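Local structure of DNA polymerase (Bacillus phage phi29, 2PY5) at residues F[287-298]-F[338-349]. The protein replicates the linear phage genome from a protein primer, coupling processive, high-fidelity DNA synthesis to strand displacement and 3'-5' exonucleolytic proofreading. The protein carries 2 engineered substitutions. Sequence-based numbering, arbitrary orientation.
With EDO (1,2-ethanediol), chain J; EDO (1,2-ethanediol), chain X.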
loop_
_atom_site.group_PDB
_atom_site.type_symbol
_atom_site.label_atom_id
_atom_site.label_comp_id
_atom_site.label_asym_id
_atom_site.label_seq_id
_atom_site.Cartn_x
_atom_site.Cartn_y
_atom_site.Cartn_z
ATOM N N HIS F 287 -8.468 -20.245 -18.156
ATOM C CA HIS F 287 -7.665 -19.640 -19.220
ATOM C C HIS F 287 -8.532 -19.626 -20.470
ATOM O O HIS F 287 -8.976 -20.688 -20.943
ATOM C CB HIS F 287 -6.383 -20.439 -19.455
ATOM C CG HIS F 287 -5.436 -19.828 -20.458
ATOM N ND1 HIS F 287 -4.371 -20.529 -20.983
ATOM C CD2 HIS F 287 -5.394 -18.598 -21.033
ATOM C CE1 HIS F 287 -3.711 -19.758 -21.834
ATOM N NE2 HIS F 287 -4.304 -18.581 -21.873
ATOM N N ILE F 288 -8.750 -18.429 -21.014
ATOM C CA ILE F 288 -9.646 -18.207 -22.152
ATOM C C ILE F 288 -8.945 -17.255 -23.103
ATOM O O ILE F 288 -8.284 -16.327 -22.651
ATOM C CB ILE F 288 -11.026 -17.621 -21.687
ATOM C CG1 ILE F 288 -11.950 -17.316 -22.868
ATOM C CG2 ILE F 288 -10.844 -16.377 -20.798
ATOM C CD1 ILE F 288 -13.392 -17.047 -22.449
ATOM N N ARG F 289 -9.099 -17.493 -24.408
ATOM C CA ARG F 289 -8.685 -16.546 -25.429
ATOM C C ARG F 289 -9.952 -16.116 -26.128
ATOM O O ARG F 289 -10.805 -16.946 -26.416
ATOM C CB ARG F 289 -7.723 -17.184 -26.422
ATOM C CG ARG F 289 -6.318 -17.393 -25.869
ATOM C CD ARG F 289 -5.443 -18.178 -26.801
ATOM N NE ARG F 289 -5.086 -17.406 -27.993
ATOM C CZ ARG F 289 -4.095 -16.513 -28.052
ATOM N NH1 ARG F 289 -3.332 -16.256 -26.999
ATOM N NH2 ARG F 289 -3.855 -15.885 -29.180
ATOM N N CYS F 290 -10.077 -14.825 -26.403
ATOM C CA CYS F 290 -11.272 -14.332 -27.071
ATOM C C CYS F 290 -11.070 -12.931 -27.605
ATOM O O CYS F 290 -10.062 -12.283 -27.336
ATOM C CB CYS F 290 -12.475 -14.344 -26.120
ATOM S SG CYS F 290 -12.343 -13.177 -24.761
ATOM N N GLU F 291 -12.037 -12.497 -28.405
ATOM C CA GLU F 291 -12.226 -11.102 -28.727
ATOM C C GLU F 291 -13.528 -10.679 -28.074
ATOM O O GLU F 291 -14.350 -11.519 -27.675
ATOM C CB GLU F 291 -12.244 -10.907 -30.241
ATOM C CG GLU F 291 -10.883 -11.183 -30.867
ATOM C CD GLU F 291 -10.912 -11.131 -32.372
ATOM O OE1 GLU F 291 -10.899 -12.205 -33.011
ATOM O OE2 GLU F 291 -10.948 -10.023 -32.913
ATOM N N PHE F 292 -13.662 -9.391 -27.838
ATOM C CA PHE F 292 -14.815 -8.905 -27.099
ATOM C C PHE F 292 -15.263 -7.516 -27.517
ATOM O O PHE F 292 -14.490 -6.734 -28.073
ATOM C CB PHE F 292 -14.555 -8.941 -25.587
ATOM C CG PHE F 292 -13.370 -8.125 -25.144
ATOM C CD1 PHE F 292 -13.485 -6.746 -24.964
ATOM C CD2 PHE F 292 -12.145 -8.739 -24.888
ATOM C CE1 PHE F 292 -12.400 -5.993 -24.536
ATOM C CE2 PHE F 292 -11.044 -7.979 -24.461
ATOM C CZ PHE F 292 -11.180 -6.615 -24.282
ATOM N N GLU F 293 -16.540 -7.240 -27.278
ATOM C CA GLU F 293 -17.105 -5.913 -27.504
ATOM C C GLU F 293 -18.100 -5.626 -26.386
ATOM O O GLU F 293 -19.001 -6.427 -26.130
ATOM C CB GLU F 293 -17.796 -5.818 -28.869
ATOM C CG GLU F 293 -17.538 -4.493 -29.592
ATOM C CD GLU F 293 -16.216 -4.464 -30.358
ATOM O OE1 GLU F 293 -15.679 -5.529 -30.760
ATOM O OE2 GLU F 293 -15.712 -3.353 -30.579
ATOM N N LEU F 294 -17.917 -4.498 -25.706
ATOM C CA LEU F 294 -18.778 -4.131 -24.577
ATOM C C LEU F 294 -20.223 -3.993 -25.025
ATOM O O LEU F 294 -20.487 -3.389 -26.071
ATOM C CB LEU F 294 -18.299 -2.811 -23.992
ATOM C CG LEU F 294 -19.015 -2.274 -22.760
ATOM C CD1 LEU F 294 -18.770 -3.207 -21.568
ATOM C CD2 LEU F 294 -18.539 -0.864 -22.478
ATOM N N LYS F 295 -21.152 -4.545 -24.249
ATOM C CA LYS F 295 -22.587 -4.391 -24.521
ATOM C C LYS F 295 -23.045 -2.979 -24.198
ATOM O O LYS F 295 -22.580 -2.373 -23.228
ATOM C CB LYS F 295 -23.392 -5.403 -23.712
ATOM C CG LYS F 295 -23.233 -6.810 -24.166
ATOM C CD LYS F 295 -24.011 -7.738 -23.278
ATOM C CE LYS F 295 -23.708 -9.167 -23.599
ATOM N NZ LYS F 295 -24.342 -10.119 -22.644
ATOM N N GLU F 296 -23.960 -2.440 -24.999
ATOM C CA GLU F 296 -24.481 -1.107 -24.712
ATOM C C GLU F 296 -25.189 -1.163 -23.349
ATOM O O GLU F 296 -25.837 -2.160 -23.001
ATOM C CB GLU F 296 -25.413 -0.599 -25.828
ATOM C CG GLU F 296 -24.745 -0.431 -27.242
ATOM C CD GLU F 296 -23.696 0.701 -27.327
ATOM O OE1 GLU F 296 -24.050 1.869 -27.064
ATOM O OE2 GLU F 296 -22.513 0.416 -27.676
ATOM N N GLY F 297 -24.978 -0.137 -22.538
ATOM C CA GLY F 297 -25.594 -0.069 -21.222
ATOM C C GLY F 297 -24.812 -0.707 -20.088
ATOM O O GLY F 297 -25.289 -0.749 -18.958
ATOM N N TYR F 298 -23.613 -1.205 -20.392
ATOM C CA TYR F 298 -22.802 -1.910 -19.412
ATOM C C TYR F 298 -21.442 -1.222 -19.187
ATOM O O TYR F 298 -20.840 -0.633 -20.109
ATOM C CB TYR F 298 -22.586 -3.350 -19.857
ATOM C CG TYR F 298 -23.689 -4.320 -19.454
ATOM C CD1 TYR F 298 -24.701 -4.681 -20.345
ATOM C CD2 TYR F 298 -23.705 -4.883 -18.195
ATOM C CE1 TYR F 298 -25.707 -5.601 -19.953
ATOM C CE2 TYR F 298 -24.698 -5.792 -17.801
ATOM C CZ TYR F 298 -25.678 -6.154 -18.687
ATOM O OH TYR F 298 -26.652 -7.062 -18.282
ATOM N N GLU F 338 -21.379 -11.344 -18.900
ATOM C CA GLU F 338 -22.573 -10.503 -18.816
ATOM C C GLU F 338 -22.376 -9.126 -19.474
ATOM O O GLU F 338 -23.267 -8.614 -20.123
ATOM C CB GLU F 338 -23.031 -10.292 -17.381
ATOM C CG GLU F 338 -24.266 -9.398 -17.320
ATOM C CD GLU F 338 -24.881 -9.227 -15.957
ATOM O OE1 GLU F 338 -24.441 -9.886 -15.000
ATOM O OE2 GLU F 338 -25.829 -8.414 -15.859
ATOM N N HIS F 339 -21.199 -8.538 -19.277
ATOM C CA HIS F 339 -20.981 -7.174 -19.720
ATOM C C HIS F 339 -20.551 -7.051 -21.179
ATOM O O HIS F 339 -20.652 -5.964 -21.750
ATOM C CB HIS F 339 -19.940 -6.489 -18.813
ATOM C CG HIS F 339 -20.472 -6.115 -17.468
ATOM N ND1 HIS F 339 -20.388 -4.837 -16.960
ATOM C CD2 HIS F 339 -21.114 -6.856 -16.530
ATOM C CE1 HIS F 339 -20.965 -4.807 -15.764
ATOM N NE2 HIS F 339 -21.383 -6.027 -15.471
ATOM N N TYR F 340 -20.094 -8.150 -21.774
ATOM C CA TYR F 340 -19.517 -8.124 -23.136
ATOM C C TYR F 340 -20.128 -9.167 -24.042
ATOM O O TYR F 340 -20.520 -10.242 -23.582
ATOM C CB TYR F 340 -18.019 -8.429 -23.095
ATOM C CG TYR F 340 -17.158 -7.374 -22.465
ATOM C CD1 TYR F 340 -16.934 -7.364 -21.086
ATOM C CD2 TYR F 340 -16.531 -6.426 -23.228
ATOM C CE1 TYR F 340 -16.123 -6.400 -20.496
ATOM C CE2 TYR F 340 -15.724 -5.451 -22.650
ATOM C CZ TYR F 340 -15.510 -5.469 -21.296
ATOM O OH TYR F 340 -14.714 -4.503 -20.715
ATOM N N ASP F 341 -20.157 -8.854 -25.332
ATOM C CA ASP F 341 -20.277 -9.876 -26.353
ATOM C C ASP F 341 -18.888 -10.454 -26.606
ATOM O O ASP F 341 -17.928 -9.718 -26.821
ATOM C CB ASP F 341 -20.827 -9.282 -27.642
ATOM C CG ASP F 341 -22.257 -8.778 -27.498
ATOM O OD1 ASP F 341 -23.094 -9.491 -26.895
ATOM O OD2 ASP F 341 -22.533 -7.677 -28.001
ATOM N N LEU F 342 -18.782 -11.778 -26.563
ATOM C CA LEU F 342 -17.514 -12.442 -26.802
ATOM C C LEU F 342 -17.512 -13.145 -28.171
ATOM O O LEU F 342 -18.536 -13.706 -28.591
ATOM C CB LEU F 342 -17.250 -13.439 -25.694
ATOM C CG LEU F 342 -17.243 -12.923 -24.249
ATOM C CD1 LEU F 342 -16.866 -14.057 -23.293
ATOM C CD2 LEU F 342 -16.307 -11.752 -24.072
ATOM N N TYR F 343 -16.376 -13.071 -28.869
ATOM C CA TYR F 343 -16.200 -13.653 -30.202
ATOM C C TYR F 343 -15.001 -14.566 -30.195
ATOM O O TYR F 343 -14.048 -14.338 -29.452
ATOM C CB TYR F 343 -15.938 -12.579 -31.274
ATOM C CG TYR F 343 -16.842 -11.403 -31.233
ATOM C CD1 TYR F 343 -18.198 -11.543 -31.493
ATOM C CD2 TYR F 343 -16.346 -10.133 -30.957
ATOM C CE1 TYR F 343 -19.050 -10.452 -31.465
ATOM C CE2 TYR F 343 -17.187 -9.033 -30.933
ATOM C CZ TYR F 343 -18.540 -9.202 -31.179
ATOM O OH TYR F 343 -19.379 -8.113 -31.156
ATOM N N ASN F 344 -15.039 -15.609 -31.019
ATOM C CA ASN F 344 -13.889 -16.474 -31.228
ATOM C C ASN F 344 -13.320 -17.001 -29.912
ATOM O O ASN F 344 -12.109 -16.970 -29.688
ATOM C CB ASN F 344 -12.822 -15.730 -32.047
ATOM C CG ASN F 344 -13.341 -15.282 -33.386
ATOM O OD1 ASN F 344 -14.028 -16.040 -34.059
ATOM N ND2 ASN F 344 -13.045 -14.036 -33.773
ATOM N N VAL F 345 -14.208 -17.504 -29.063
ATOM C CA VAL F 345 -13.833 -17.939 -27.715
ATOM C C VAL F 345 -13.178 -19.306 -27.769
ATOM O O VAL F 345 -13.695 -20.239 -28.390
ATOM C CB VAL F 345 -15.046 -17.984 -26.780
ATOM C CG1 VAL F 345 -14.657 -18.449 -25.392
ATOM C CG2 VAL F 345 -15.707 -16.604 -26.703
ATOM N N GLU F 346 -12.010 -19.408 -27.138
ATOM C CA GLU F 346 -11.312 -20.665 -27.001
ATOM C C GLU F 346 -11.078 -20.876 -25.517
ATOM O O GLU F 346 -10.421 -20.071 -24.879
ATOM C CB GLU F 346 -9.998 -20.643 -27.797
ATOM C CG GLU F 346 -10.214 -20.408 -29.293
ATOM C CD GLU F 346 -8.972 -20.588 -30.142
ATOM O OE1 GLU F 346 -7.881 -20.174 -29.710
ATOM O OE2 GLU F 346 -9.102 -21.122 -31.265
ATOM N N TYR F 347 -11.689 -21.922 -24.958
ATOM C CA TYR F 347 -11.437 -22.309 -23.571
ATOM C C TYR F 347 -10.234 -23.230 -23.546
ATOM O O TYR F 347 -10.268 -24.334 -24.087
ATOM C CB TYR F 347 -12.666 -23.009 -22.984
ATOM C CG TYR F 347 -13.840 -22.094 -22.788
ATOM C CD1 TYR F 347 -14.858 -22.010 -23.734
ATOM C CD2 TYR F 347 -13.938 -21.318 -21.650
ATOM C CE1 TYR F 347 -15.946 -21.156 -23.540
ATOM C CE2 TYR F 347 -15.009 -20.472 -21.442
ATOM C CZ TYR F 347 -16.011 -20.389 -22.386
ATOM O OH TYR F 347 -17.069 -19.526 -22.134
ATOM N N ILE F 348 -9.149 -22.775 -22.922
ATOM C CA ILE F 348 -7.858 -23.447 -23.070
ATOM C C ILE F 348 -7.658 -24.517 -22.000
ATOM O O ILE F 348 -7.461 -25.697 -22.290
ATOM C CB ILE F 348 -6.685 -22.428 -23.044
ATOM C CG1 ILE F 348 -6.899 -21.287 -24.077
ATOM C CG2 ILE F 348 -5.363 -23.145 -23.320
ATOM C CD1 ILE F 348 -6.994 -21.729 -25.524
ATOM N N SER F 349 -7.704 -24.078 -20.750
ATOM C CA SER F 349 -7.459 -24.931 -19.594
ATOM C C SER F 349 -7.815 -24.135 -18.345
ATOM O O SER F 349 -8.158 -22.958 -18.422
ATOM C CB SER F 349 -5.984 -25.343 -19.545
ATOM O OG SER F 349 -5.165 -24.325 -18.987
HETATM C C1 EDO J . -21.013 1.542 -23.409
HETATM O O1 EDO J . -21.908 0.736 -22.626
HETATM C C2 EDO J . -21.198 1.250 -24.893
HETATM O O2 EDO J . -20.493 0.064 -25.294
HETATM C C1 EDO X . -25.495 -6.550 -12.670
HETATM O O1 EDO X . -26.322 -6.628 -13.837
HETATM C C2 EDO X . -26.351 -6.360 -11.421
HETATM O O2 EDO X . -26.097 -5.098 -10.771
HETATM O O HOH W 1 -3.361 -23.046 -20.479
HETATM O O HOH W 2 -7.217 -17.654 -30.034
HETATM O O HOH W 3 -21.419 -5.105 -28.386
HETATM O O HOH W 4 -25.840 -9.467 -20.384
#
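Strand 287-294 pairs antiparallel with the chain leaving helix 330-339, in the smaller, five-stranded antiparallel sheet of the polymerization region. Arg289 with Glu346, Glu291 with Tyr343 and Glu293 with Asp341 are hydrogen-bonded pairs. A beta bulge shifts the register by one between Arg289 and Glu291, where Asn344 turns the corner of the partner strand. There Asn344 ND2 donates to Glu291 OE1 at 2.9 Å, from above the carboxylate plane. Ile288, Phe292 and Leu342 share one face, away from Glu291. Ile288 CD1 packs tightly against Val345 CG1 at 3.5 Å, beside the corner, and Phe292 CB meets Leu342 CD2. With CG anti to the backbone N (chi1 -177°), Leu294 carries its CD1 over the Tyr340 ring face, 4.0 Å from the centroid. Lys295 N donates to His339 O, and the extended Lys295 side chain hydrogen-bonds NZ to Glu338 O at 3.1 Å, above the carbonyl plane. Tyr298 turns its CD2 edge toward the face of His339, planes at 58°. Tyr298 OH donates to the anti lone pair of Glu338 OE2. His339 ND1 also bonds Ile299 O. A water on Lys295 NZ and Tyr298 OH also donates to Glu338 O, so turn 295-298 satisfies this helix-end carbonyl.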